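Local coordinates for DELTA1-pyrroline-2-carboxylate reductase (Thermococcus litoralis DSM 5473, PDB 6T3E), which probably catalyses the reduction of Delta1-pyrroline-2-carboxylate to L-proline with a nicotinamide cofactor, as a member of the ornithine cyclodeaminase/mu-crystallin family, at residues B[89-95]-B[107-113]; B[78-82]-B[323-329]; B[131-136]-B[161-166]. All blocks are in the same frame, centred on the assembly; numbering follows the deposited sequence.

Contact 1 (B[89-95]-B[107-113]); sequences AVKVVSL and VLASILL. With PRO (proline), chain E; NAI (1,4-dihydronicotinamide adenine dinucleotide), chain F.
V90, V92 and S94 pair with L112, S110 and L108 through six backbone hydrogen bonds, two for each antiparallel pair. The shortest runs from V92 N to S110 O, 2.7 Å. The longest, L108 N to S94 O at 3.2 Å, has its donor tilted 21° from the carbonyl plane. CA-H...O contacts fill in between; V107 CA sits 3.2 Å from S94 O.

The apolar contacts lie on both faces of this hairpin. A89, K91, V93 and L95 share one face with L113, I111, A109 and V107. There the K91 stem crosses I111 at a slant, and V93 CG2 meets V107 CG1 at 3.6 Å. V90 and L112 lie side by side on the other face. That face packs against the second subunit, and S94 OG hydrogen-bonds G119 O there.

The ligand contacts lie on the K91 face. With CG anti to the backbone N (chi1 -178°) and a bend at chi3 (87°), the K91 chain leads away from 107-113. Its NZ then hydrogen-bonds the proline carboxylate at OXT, 2.7 Å. V93 CG2 touches proline CB, and L95 CD2 comes within 3.3 Å of NAI O2D. D327 and T131 also hold K91 NZ. One strand face thus offers an amine to the carboxylate, and the apolar side chains of V93 and L95 to the proline ring and the nicotinamide ribose.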
loop_
_atom_site.group_PDB
_atom_site.type_symbol
_atom_site.label_atom_id
_atom_site.label_comp_id
_atom_site.label_asym_id
_atom_site.label_seq_id
_atom_site.Cartn_x
_atom_site.Cartn_y
_atom_site.Cartn_z
ATOM N N ALA B 89 4.248 6.578 6.754
ATOM C CA ALA B 89 3.356 5.528 7.227
ATOM C C ALA B 89 2.414 5.057 6.133
ATOM O O ALA B 89 2.025 5.816 5.236
ATOM C CB ALA B 89 2.516 5.979 8.420
ATOM N N VAL B 90 2.001 3.799 6.266
ATOM C CA VAL B 90 0.979 3.203 5.422
ATOM C C VAL B 90 -0.047 2.489 6.306
ATOM O O VAL B 90 0.310 1.790 7.260
ATOM C CB VAL B 90 1.622 2.245 4.396
ATOM C CG1 VAL B 90 2.432 1.155 5.102
ATOM C CG2 VAL B 90 0.565 1.669 3.434
ATOM N N LYS B 91 -1.325 2.683 6.001
ATOM C CA LYS B 91 -2.410 2.009 6.701
ATOM C C LYS B 91 -3.082 1.036 5.746
ATOM O O LYS B 91 -3.330 1.376 4.584
ATOM C CB LYS B 91 -3.434 3.012 7.243
ATOM C CG LYS B 91 -4.597 2.390 8.029
ATOM C CD LYS B 91 -5.474 3.468 8.683
ATOM C CE LYS B 91 -6.566 3.964 7.728
ATOM N NZ LYS B 91 -7.602 4.819 8.399
ATOM N N VAL B 92 -3.329 -0.180 6.220
ATOM C CA VAL B 92 -4.080 -1.189 5.484
ATOM C C VAL B 92 -5.405 -1.338 6.212
ATOM O O VAL B 92 -5.446 -1.885 7.316
ATOM C CB VAL B 92 -3.338 -2.524 5.404
ATOM C CG1 VAL B 92 -4.128 -3.481 4.544
ATOM C CG2 VAL B 92 -1.923 -2.321 4.855
ATOM N N VAL B 93 -6.470 -0.774 5.645
ATOM C CA VAL B 93 -7.789 -0.775 6.262
ATOM C C VAL B 93 -8.791 -1.437 5.324
ATOM O O VAL B 93 -8.756 -1.237 4.103
ATOM C CB VAL B 93 -8.248 0.652 6.625
ATOM C CG1 VAL B 93 -8.282 1.529 5.396
ATOM C CG2 VAL B 93 -9.621 0.610 7.260
ATOM N N SER B 94 -9.727 -2.178 5.909
ATOM C CA SER B 94 -10.703 -2.945 5.155
ATOM C C SER B 94 -12.105 -2.596 5.622
ATOM O O SER B 94 -12.324 -2.231 6.783
ATOM C CB SER B 94 -10.471 -4.449 5.297
ATOM O OG SER B 94 -10.579 -4.833 6.653
ATOM N N LEU B 95 -13.046 -2.688 4.685
ATOM C CA LEU B 95 -14.460 -2.412 4.923
ATOM C C LEU B 95 -15.278 -3.620 4.485
ATOM O O LEU B 95 -15.361 -3.910 3.289
ATOM C CB LEU B 95 -14.891 -1.165 4.160
ATOM C CG LEU B 95 -16.387 -0.890 4.165
ATOM C CD1 LEU B 95 -16.842 -0.768 5.594
ATOM C CD2 LEU B 95 -16.719 0.377 3.388
ATOM N N VAL B 107 -14.910 -2.151 10.043
ATOM C CA VAL B 107 -13.651 -1.549 9.626
ATOM C C VAL B 107 -12.539 -2.103 10.507
ATOM O O VAL B 107 -12.608 -2.027 11.740
ATOM C CB VAL B 107 -13.722 -0.014 9.681
ATOM C CG1 VAL B 107 -12.355 0.593 9.544
ATOM C CG2 VAL B 107 -14.634 0.487 8.573
ATOM N N LEU B 108 -11.543 -2.709 9.867
ATOM C CA LEU B 108 -10.360 -3.255 10.511
ATOM C C LEU B 108 -9.135 -2.669 9.831
ATOM O O LEU B 108 -9.098 -2.568 8.602
ATOM C CB LEU B 108 -10.351 -4.801 10.415
ATOM C CG LEU B 108 -11.539 -5.558 11.037
ATOM C CD1 LEU B 108 -11.417 -7.065 10.866
ATOM C CD2 LEU B 108 -11.650 -5.199 12.538
ATOM N N ALA B 109 -8.146 -2.251 10.620
ATOM C CA ALA B 109 -6.990 -1.572 10.055
ATOM C C ALA B 109 -5.706 -1.987 10.768
ATOM O O ALA B 109 -5.711 -2.431 11.921
ATOM C CB ALA B 109 -7.150 -0.042 10.117
ATOM N N SER B 110 -4.592 -1.811 10.053
ATOM C CA SER B 110 -3.245 -1.938 10.586
ATOM C C SER B 110 -2.411 -0.802 10.013
ATOM O O SER B 110 -2.600 -0.416 8.854
ATOM C CB SER B 110 -2.602 -3.275 10.211
ATOM O OG SER B 110 -3.473 -4.361 10.432
ATOM N N ILE B 111 -1.483 -0.275 10.813
ATOM C CA ILE B 111 -0.652 0.855 10.416
ATOM C C ILE B 111 0.810 0.471 10.578
ATOM O O ILE B 111 1.201 -0.050 11.629
ATOM C CB ILE B 111 -0.964 2.115 11.237
ATOM C CG1 ILE B 111 -2.402 2.567 10.967
ATOM C CG2 ILE B 111 0.085 3.217 10.939
ATOM C CD1 ILE B 111 -2.790 3.875 11.627
ATOM N N LEU B 112 1.611 0.733 9.537
ATOM C CA LEU B 112 3.041 0.462 9.537
ATOM C C LEU B 112 3.794 1.783 9.433
ATOM O O LEU B 112 3.500 2.610 8.563
ATOM C CB LEU B 112 3.445 -0.473 8.386
ATOM C CG LEU B 112 4.929 -0.902 8.347
ATOM C CD1 LEU B 112 5.152 -2.211 9.104
ATOM C CD2 LEU B 112 5.463 -1.042 6.942
ATOM N N LEU B 113 4.742 1.988 10.343
ATOM C CA LEU B 113 5.572 3.180 10.381
ATOM C C LEU B 113 6.978 2.794 9.963
ATOM O O LEU B 113 7.579 1.895 10.565
ATOM C CB LEU B 113 5.604 3.776 11.787
ATOM C CG LEU B 113 5.705 5.281 11.967
ATOM C CD1 LEU B 113 4.436 5.916 11.463
ATOM C CD2 LEU B 113 5.895 5.572 13.437
HETATM N N PRO E . -12.573 4.529 4.461
HETATM C CA PRO E . -12.002 4.431 5.807
HETATM C C PRO E . -10.594 5.004 5.944
HETATM O O PRO E . -10.126 5.819 5.135
HETATM C CB PRO E . -11.989 2.924 6.057
HETATM C CG PRO E . -13.189 2.422 5.314
HETATM C CD PRO E . -13.402 3.353 4.131
HETATM O OXT PRO E . -9.883 4.653 6.887
HETATM P PA NAI F . -20.361 0.264 11.639
HETATM O O1A NAI F . -20.889 -0.940 10.903
HETATM O O2A NAI F . -19.719 -0.169 12.942
HETATM O O5B NAI F . -21.518 1.407 11.889
HETATM C C5B NAI F . -22.346 1.661 10.760
HETATM C C4B NAI F . -23.789 2.094 11.273
HETATM O O4B NAI F . -24.510 2.514 10.287
HETATM C C3B NAI F . -24.518 0.855 11.841
HETATM O O3B NAI F . -24.847 1.098 13.134
HETATM C C2B NAI F . -25.752 0.702 10.928
HETATM O O2B NAI F . -26.909 0.090 11.684
HETATM C C1B NAI F . -25.995 1.932 10.570
HETATM N N9A NAI F . -26.792 2.011 9.376
HETATM C C8A NAI F . -26.499 1.342 8.258
HETATM N N7A NAI F . -27.431 1.638 7.358
HETATM C C5A NAI F . -28.301 2.494 7.920
HETATM C C6A NAI F . -29.428 3.094 7.412
HETATM N N6A NAI F . -30.079 3.020 6.118
HETATM N N1A NAI F . -30.145 3.920 8.171
HETATM C C2A NAI F . -29.743 4.171 9.441
HETATM N N3A NAI F . -28.628 3.581 9.940
HETATM C C4A NAI F . -27.912 2.731 9.162
HETATM O O3 NAI F . -19.232 0.951 10.627
HETATM P PN NAI F . -18.415 2.357 10.987
HETATM O O1N NAI F . -17.030 1.906 11.406
HETATM O O2N NAI F . -19.125 3.148 12.050
HETATM O O5D NAI F . -18.319 3.268 9.645
HETATM C C5D NAI F . -19.377 4.111 9.374
HETATM C C4D NAI F . -19.181 4.693 7.949
HETATM O O4D NAI F . -18.139 5.499 7.891
HETATM C C3D NAI F . -18.886 3.556 6.958
HETATM O O3D NAI F . -19.562 3.804 5.779
HETATM C C2D NAI F . -17.377 3.653 6.690
HETATM O O2D NAI F . -17.082 3.019 5.330
HETATM C C1D NAI F . -17.170 4.943 6.726
HETATM N N1N NAI F . -15.775 5.237 7.097
HETATM C C2N NAI F . -15.039 6.305 6.447
HETATM C C3N NAI F . -13.791 6.917 7.142
HETATM C C7N NAI F . -13.481 8.396 6.784
HETATM O O7N NAI F . -14.235 8.957 6.078
HETATM N N7N NAI F . -12.275 9.065 7.320
HETATM C C4N NAI F . -13.331 6.398 8.490
HETATM C C5N NAI F . -13.825 4.979 8.800
HETATM C C6N NAI F . -15.106 4.461 8.124
#

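Contact 2 (B[78-82]-B[323-329]); sequences MPSYL and LAIEDAI
Strand 78-82 and helix 324-329 pass at 7.3 Å between axes with a crossing angle of -64°, and their CA atoms are nearest at M78 and A324. A324 faces the strand. Its CB touches M78 CB and, at 3.6 Å, S80 CB, the next side chain directed at the helix. The same methyl also lies 3.5 Å from the backbone oxygens of both M78 and P79. S80 adds a polar touch. Its OG, placed between the backbone N and the carbonyl carbon (chi1 79°), makes a weak hydrogen bond of 3.3 Å to A324 O. That oxygen also accepts the helical amides of A328 and, weakly, D327. The S80 hydroxyl lies against A328 CB as well, at 3.5 Å.

The contact seats the start of the last helix, 324-341, on the mixed sheet, next to the proline pocket. M78 belongs to that pocket. Its chain bends at chi3 (61°), and CE lies 3.7 Å from both A324 N and D327 OD2. The M78 and D327 side chains cross at about a right angle. D327 OD1 forms salt bridges with R134 and K91.

At the far end of the strand, L82 covers the next part of the helix. Its CD2 meets I325 CG2 at 3.5 Å, and the two side chains cross nearly perpendicularly. L82 CD1 is 4.0 Å from I325 O and near I329 CB. Helix 39-54 and strand 58-68 also pack round this end: L82 touches E52 and A58, while I325 rests on V60.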
loop_
_atom_site.group_PDB
_atom_site.type_symbol
_atom_site.label_atom_id
_atom_site.label_comp_id
_atom_site.label_asym_id
_atom_site.label_seq_id
_atom_site.Cartn_x
_atom_site.Cartn_y
_atom_site.Cartn_z
ATOM N N MET B 78 -3.239 3.006 2.022
ATOM C CA MET B 78 -3.146 4.459 2.171
ATOM C C MET B 78 -1.762 4.843 2.683
ATOM O O MET B 78 -1.572 5.060 3.889
ATOM C CB MET B 78 -4.229 4.992 3.118
ATOM C CG MET B 78 -5.651 4.533 2.789
ATOM S SD MET B 78 -6.908 4.978 4.009
ATOM C CE MET B 78 -6.842 6.767 3.997
ATOM N N PRO B 79 -0.782 4.956 1.797
ATOM C CA PRO B 79 0.541 5.451 2.191
ATOM C C PRO B 79 0.666 6.967 2.099
ATOM O O PRO B 79 -0.034 7.638 1.337
ATOM C CB PRO B 79 1.467 4.757 1.181
ATOM C CG PRO B 79 0.623 4.607 -0.053
ATOM C CD PRO B 79 -0.814 4.476 0.402
ATOM N N SER B 80 1.551 7.519 2.928
ATOM C CA SER B 80 1.808 8.953 2.854
ATOM C C SER B 80 3.112 9.273 3.566
ATOM O O SER B 80 3.543 8.550 4.467
ATOM C CB SER B 80 0.664 9.789 3.444
ATOM O OG SER B 80 0.712 9.821 4.856
ATOM N N TYR B 81 3.727 10.376 3.157
ATOM C CA TYR B 81 4.965 10.839 3.761
ATOM C C TYR B 81 4.812 12.318 4.062
ATOM O O TYR B 81 4.581 13.121 3.154
ATOM C CB TYR B 81 6.165 10.581 2.841
ATOM C CG TYR B 81 7.457 11.158 3.362
ATOM C CD1 TYR B 81 7.771 11.107 4.719
ATOM C CD2 TYR B 81 8.357 11.768 2.503
ATOM C CE1 TYR B 81 8.956 11.648 5.200
ATOM C CE2 TYR B 81 9.540 12.312 2.970
ATOM C CZ TYR B 81 9.835 12.257 4.318
ATOM O OH TYR B 81 11.014 12.806 4.771
ATOM N N LEU B 82 4.924 12.674 5.334
ATOM C CA LEU B 82 4.921 14.071 5.746
ATOM C C LEU B 82 6.348 14.418 6.133
ATOM O O LEU B 82 6.855 13.947 7.160
ATOM C CB LEU B 82 3.944 14.323 6.891
ATOM C CG LEU B 82 2.581 13.655 6.761
ATOM C CD1 LEU B 82 1.659 14.149 7.854
ATOM C CD2 LEU B 82 2.003 13.920 5.382
ATOM N N LEU B 323 -8.101 10.460 4.418
ATOM C CA LEU B 323 -6.862 10.824 3.745
ATOM C C LEU B 323 -5.686 10.276 4.548
ATOM O O LEU B 323 -5.687 10.329 5.782
ATOM C CB LEU B 323 -6.750 12.344 3.567
ATOM C CG LEU B 323 -5.726 12.822 2.531
ATOM C CD1 LEU B 323 -5.999 12.262 1.142
ATOM C CD2 LEU B 323 -5.667 14.343 2.512
ATOM N N ALA B 324 -4.676 9.760 3.843
ATOM C CA ALA B 324 -3.604 9.023 4.506
ATOM C C ALA B 324 -2.785 9.882 5.460
ATOM O O ALA B 324 -2.148 9.332 6.368
ATOM C CB ALA B 324 -2.679 8.381 3.469
ATOM N N ILE B 325 -2.774 11.207 5.282
ATOM C CA ILE B 325 -1.969 12.051 6.164
ATOM C C ILE B 325 -2.486 11.987 7.589
ATOM O O ILE B 325 -1.717 12.166 8.544
ATOM C CB ILE B 325 -1.922 13.509 5.678
ATOM C CG1 ILE B 325 -3.312 14.144 5.708
ATOM C CG2 ILE B 325 -1.307 13.594 4.319
ATOM C CD1 ILE B 325 -3.275 15.651 5.550
ATOM N N GLU B 326 -3.792 11.774 7.762
ATOM C CA GLU B 326 -4.342 11.690 9.108
ATOM C C GLU B 326 -3.838 10.450 9.837
ATOM O O GLU B 326 -3.606 10.495 11.052
ATOM C CB GLU B 326 -5.867 11.716 9.036
ATOM C CG GLU B 326 -6.398 12.607 7.915
ATOM C CD GLU B 326 -7.883 12.435 7.641
ATOM O OE1 GLU B 326 -8.420 11.320 7.800
ATOM O OE2 GLU B 326 -8.519 13.435 7.259
ATOM N N ASP B 327 -3.615 9.353 9.115
ATOM C CA ASP B 327 -3.036 8.181 9.753
ATOM C C ASP B 327 -1.575 8.423 10.110
ATOM O O ASP B 327 -1.144 8.085 11.217
ATOM C CB ASP B 327 -3.184 6.959 8.848
ATOM C CG ASP B 327 -4.602 6.794 8.321
ATOM O OD1 ASP B 327 -5.539 6.666 9.144
ATOM O OD2 ASP B 327 -4.776 6.804 7.078
ATOM N N ALA B 328 -0.809 9.053 9.214
ATOM C CA ALA B 328 0.616 9.232 9.492
ATOM C C ALA B 328 0.832 10.176 10.671
ATOM O O ALA B 328 1.675 9.916 11.532
ATOM C CB ALA B 328 1.354 9.730 8.248
ATOM N N ILE B 329 0.088 11.279 10.734
ATOM C CA ILE B 329 0.292 12.220 11.831
ATOM C C ILE B 329 -0.169 11.609 13.147
ATOM O O ILE B 329 0.409 11.880 14.208
ATOM C CB ILE B 329 -0.391 13.572 11.539
ATOM C CG1 ILE B 329 0.133 14.637 12.501
ATOM C CG2 ILE B 329 -1.894 13.467 11.633
ATOM C CD1 ILE B 329 1.575 14.977 12.274
#

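Contact 3 (B[131-136]-B[161-166]); sequences TAMRTG and VQARTQ. With NAI (1,4-dihydronicotinamide adenine dinucleotide), chain F; PRO (proline), chain E.
Helix 161-173 follows the first strand of the Rossmann-type dinucleotide domain, and its N-terminal part packs on helix 128-146 beside the nicotinamide. The two helix segments cross at -49°, with axes 8.2 Å apart. G136 and Q166 bring their CA atoms to 4.3 Å, a close backbone approach. T165 OG1 lies 2.9 Å from A132 O and close to Q162 O. T165 CB and CG2 lie beside the same A132 carbonyl.

Q162 bends at chi2 (-40°), which brings its amide back between the helices. OE1 lies against A132 CA and T135 CB, while Q162 NE2 is 3.4 Å from nicotinamide C5N. Q162 N gives a nearly straight hydrogen bond to NAI O2N, 2.9 Å long, and V161 N a weak one to O2A.

Within helix 128-146, T135 OG1 donates to T131 O at 2.7 Å. The backbone amide of T135 reaches that oxygen from the opposite face of its plane. T135 OG1 accepts R134 NE, at 3.2 Å, and a weak bond from NAI N7N. R134 NH2 meets the proline carboxylate O in the guanidinium plane, at 2.9 Å. E326 forms a salt bridge with R134 NE. Main-chain amides at a helix start holding the pyrophosphate are characteristic of the Rossmann dinucleotide-binding fold.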
loop_
_atom_site.group_PDB
_atom_site.type_symbol
_atom_site.label_atom_id
_atom_site.label_comp_id
_atom_site.label_asym_id
_atom_site.label_seq_id
_atom_site.Cartn_x
_atom_site.Cartn_y
_atom_site.Cartn_z
ATOM N N THR B 131 -7.964 4.678 13.298
ATOM C CA THR B 131 -8.844 5.065 12.206
ATOM C C THR B 131 -10.052 5.834 12.727
ATOM O O THR B 131 -10.360 6.930 12.244
ATOM C CB THR B 131 -9.317 3.818 11.457
ATOM O OG1 THR B 131 -8.197 3.140 10.872
ATOM C CG2 THR B 131 -10.335 4.188 10.367
ATOM N N ALA B 132 -10.683 5.323 13.782
ATOM C CA ALA B 132 -11.825 6.016 14.366
ATOM C C ALA B 132 -11.406 7.354 14.972
ATOM O O ALA B 132 -12.122 8.354 14.830
ATOM C CB ALA B 132 -12.496 5.121 15.405
ATOM N N MET B 133 -10.247 7.400 15.648
ATOM C CA MET B 133 -9.816 8.651 16.262
ATOM C C MET B 133 -9.514 9.705 15.203
ATOM O O MET B 133 -10.022 10.830 15.275
ATOM C CB MET B 133 -8.602 8.416 17.167
ATOM C CG MET B 133 -8.896 7.534 18.389
ATOM S SD MET B 133 -9.908 8.335 19.672
ATOM C CE MET B 133 -8.923 9.791 20.036
ATOM N N ARG B 134 -8.729 9.346 14.185
ATOM C CA ARG B 134 -8.350 10.322 13.161
ATOM C C ARG B 134 -9.542 10.757 12.314
ATOM O O ARG B 134 -9.562 11.889 11.815
ATOM C CB ARG B 134 -7.239 9.749 12.273
ATOM C CG ARG B 134 -7.696 8.605 11.383
ATOM C CD ARG B 134 -7.587 8.944 9.933
ATOM N NE ARG B 134 -8.760 8.533 9.176
ATOM C CZ ARG B 134 -8.706 7.961 7.980
ATOM N NH1 ARG B 134 -7.541 7.719 7.407
ATOM N NH2 ARG B 134 -9.816 7.622 7.357
ATOM N N THR B 135 -10.532 9.875 12.127
ATOM C CA THR B 135 -11.727 10.243 11.375
ATOM C C THR B 135 -12.582 11.242 12.141
ATOM O O THR B 135 -13.048 12.234 11.572
ATOM C CB THR B 135 -12.539 8.995 11.051
ATOM O OG1 THR B 135 -11.758 8.114 10.236
ATOM C CG2 THR B 135 -13.825 9.365 10.328
ATOM N N GLY B 136 -12.801 10.997 13.434
ATOM C CA GLY B 136 -13.525 11.960 14.244
ATOM C C GLY B 136 -12.812 13.297 14.326
ATOM O O GLY B 136 -13.438 14.354 14.223
ATOM N N VAL B 161 -19.281 2.524 14.962
ATOM C CA VAL B 161 -17.984 2.844 15.543
ATOM C C VAL B 161 -17.631 4.298 15.269
ATOM O O VAL B 161 -17.216 5.027 16.175
ATOM C CB VAL B 161 -16.897 1.884 15.029
ATOM C CG1 VAL B 161 -15.518 2.402 15.427
ATOM C CG2 VAL B 161 -17.117 0.477 15.592
ATOM N N GLN B 162 -17.812 4.754 14.027
ATOM C CA GLN B 162 -17.406 6.114 13.687
ATOM C C GLN B 162 -18.229 7.159 14.430
ATOM O O GLN B 162 -17.688 8.177 14.874
ATOM C CB GLN B 162 -17.507 6.342 12.177
ATOM C CG GLN B 162 -16.485 5.549 11.366
ATOM C CD GLN B 162 -15.122 5.513 12.037
ATOM O OE1 GLN B 162 -14.590 6.549 12.502
ATOM N NE2 GLN B 162 -14.541 4.317 12.094
ATOM N N ALA B 163 -19.527 6.909 14.613
ATOM C CA ALA B 163 -20.392 7.910 15.232
ATOM C C ALA B 163 -19.920 8.278 16.632
ATOM O O ALA B 163 -20.113 9.418 17.065
ATOM C CB ALA B 163 -21.835 7.412 15.288
ATOM N N ARG B 164 -19.311 7.336 17.355
ATOM C CA ARG B 164 -18.854 7.638 18.708
ATOM C C ARG B 164 -17.754 8.697 18.702
ATOM O O ARG B 164 -17.876 9.741 19.361
ATOM C CB ARG B 164 -18.377 6.365 19.388
ATOM C CG ARG B 164 -19.490 5.452 19.776
ATOM C CD ARG B 164 -18.957 4.057 19.978
ATOM N NE ARG B 164 -19.791 3.285 20.890
ATOM C CZ ARG B 164 -20.892 2.649 20.520
ATOM N NH1 ARG B 164 -21.292 2.700 19.244
ATOM N NH2 ARG B 164 -21.578 1.962 21.426
ATOM N N THR B 165 -16.686 8.467 17.928
ATOM C CA THR B 165 -15.638 9.474 17.823
ATOM C C THR B 165 -16.116 10.716 17.083
ATOM O O THR B 165 -15.577 11.813 17.291
ATOM C CB THR B 165 -14.422 8.888 17.120
ATOM O OG1 THR B 165 -14.852 8.237 15.923
ATOM C CG2 THR B 165 -13.717 7.882 18.034
ATOM N N GLN B 166 -17.099 10.567 16.194
ATOM C CA GLN B 166 -17.651 11.737 15.529
ATOM C C GLN B 166 -18.280 12.675 16.543
ATOM O O GLN B 166 -17.967 13.870 16.575
ATOM C CB GLN B 166 -18.673 11.316 14.483
ATOM C CG GLN B 166 -18.076 10.856 13.175
ATOM C CD GLN B 166 -17.401 11.964 12.414
ATOM O OE1 GLN B 166 -17.880 13.111 12.387
ATOM N NE2 GLN B 166 -16.283 11.627 11.762
HETATM P PA NAI F . -20.361 0.264 11.639
HETATM O O1A NAI F . -20.889 -0.940 10.903
HETATM O O2A NAI F . -19.719 -0.169 12.942
HETATM O O5B NAI F . -21.518 1.407 11.889
HETATM C C5B NAI F . -22.346 1.661 10.760
HETATM C C4B NAI F . -23.789 2.094 11.273
HETATM O O4B NAI F . -24.510 2.514 10.287
HETATM C C3B NAI F . -24.518 0.855 11.841
HETATM O O3B NAI F . -24.847 1.098 13.134
HETATM C C2B NAI F . -25.752 0.702 10.928
HETATM O O2B NAI F . -26.909 0.090 11.684
HETATM C C1B NAI F . -25.995 1.932 10.570
HETATM N N9A NAI F . -26.792 2.011 9.376
HETATM C C8A NAI F . -26.499 1.342 8.258
HETATM N N7A NAI F . -27.431 1.638 7.358
HETATM C C5A NAI F . -28.301 2.494 7.920
HETATM C C6A NAI F . -29.428 3.094 7.412
HETATM N N6A NAI F . -30.079 3.020 6.118
HETATM N N1A NAI F . -30.145 3.920 8.171
HETATM C C2A NAI F . -29.743 4.171 9.441
HETATM N N3A NAI F . -28.628 3.581 9.940
HETATM C C4A NAI F . -27.912 2.731 9.162
HETATM O O3 NAI F . -19.232 0.951 10.627
HETATM P PN NAI F . -18.415 2.357 10.987
HETATM O O1N NAI F . -17.030 1.906 11.406
HETATM O O2N NAI F . -19.125 3.148 12.050
HETATM O O5D NAI F . -18.319 3.268 9.645
HETATM C C5D NAI F . -19.377 4.111 9.374
HETATM C C4D NAI F . -19.181 4.693 7.949
HETATM O O4D NAI F . -18.139 5.499 7.891
HETATM C C3D NAI F . -18.886 3.556 6.958
HETATM O O3D NAI F . -19.562 3.804 5.779
HETATM C C2D NAI F . -17.377 3.653 6.690
HETATM O O2D NAI F . -17.082 3.019 5.330
HETATM C C1D NAI F . -17.170 4.943 6.726
HETATM N N1N NAI F . -15.775 5.237 7.097
HETATM C C2N NAI F . -15.039 6.305 6.447
HETATM C C3N NAI F . -13.791 6.917 7.142
HETATM C C7N NAI F . -13.481 8.396 6.784
HETATM O O7N NAI F . -14.235 8.957 6.078
HETATM N N7N NAI F . -12.275 9.065 7.320
HETATM C C4N NAI F . -13.331 6.398 8.490
HETATM C C5N NAI F . -13.825 4.979 8.800
HETATM C C6N NAI F . -15.106 4.461 8.124
HETATM N N PRO E . -12.573 4.529 4.461
HETATM C CA PRO E . -12.002 4.431 5.807
HETATM C C PRO E . -10.594 5.004 5.944
HETATM O O PRO E . -10.126 5.819 5.135
HETATM C CB PRO E . -11.989 2.924 6.057
HETATM C CG PRO E . -13.189 2.422 5.314
HETATM C CD PRO E . -13.402 3.353 4.131
HETATM O OXT PRO E . -9.883 4.653 6.887
#

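How the contacts relate
The three contacts meet around the proline carboxylate. K91 of contact 1 and R134 of contact 3 both bind it, and their NZ and NH1 atoms come to 3.1 Å. D327 of contact 2 lies between them: its OD1 is 2.9 Å from K91 NZ and 2.9 Å from R134 NH1. E326 OE1, also of contact 2, is 3.1 Å from R134 NE. T131 OG1 of contact 3 is 3.0 Å from K91 NZ. Contacts 1 and 2 also share the mixed sheet, where S80 N and A89 O are 2.9 Å apart. Contacts 1 and 3 both touch NAI and proline.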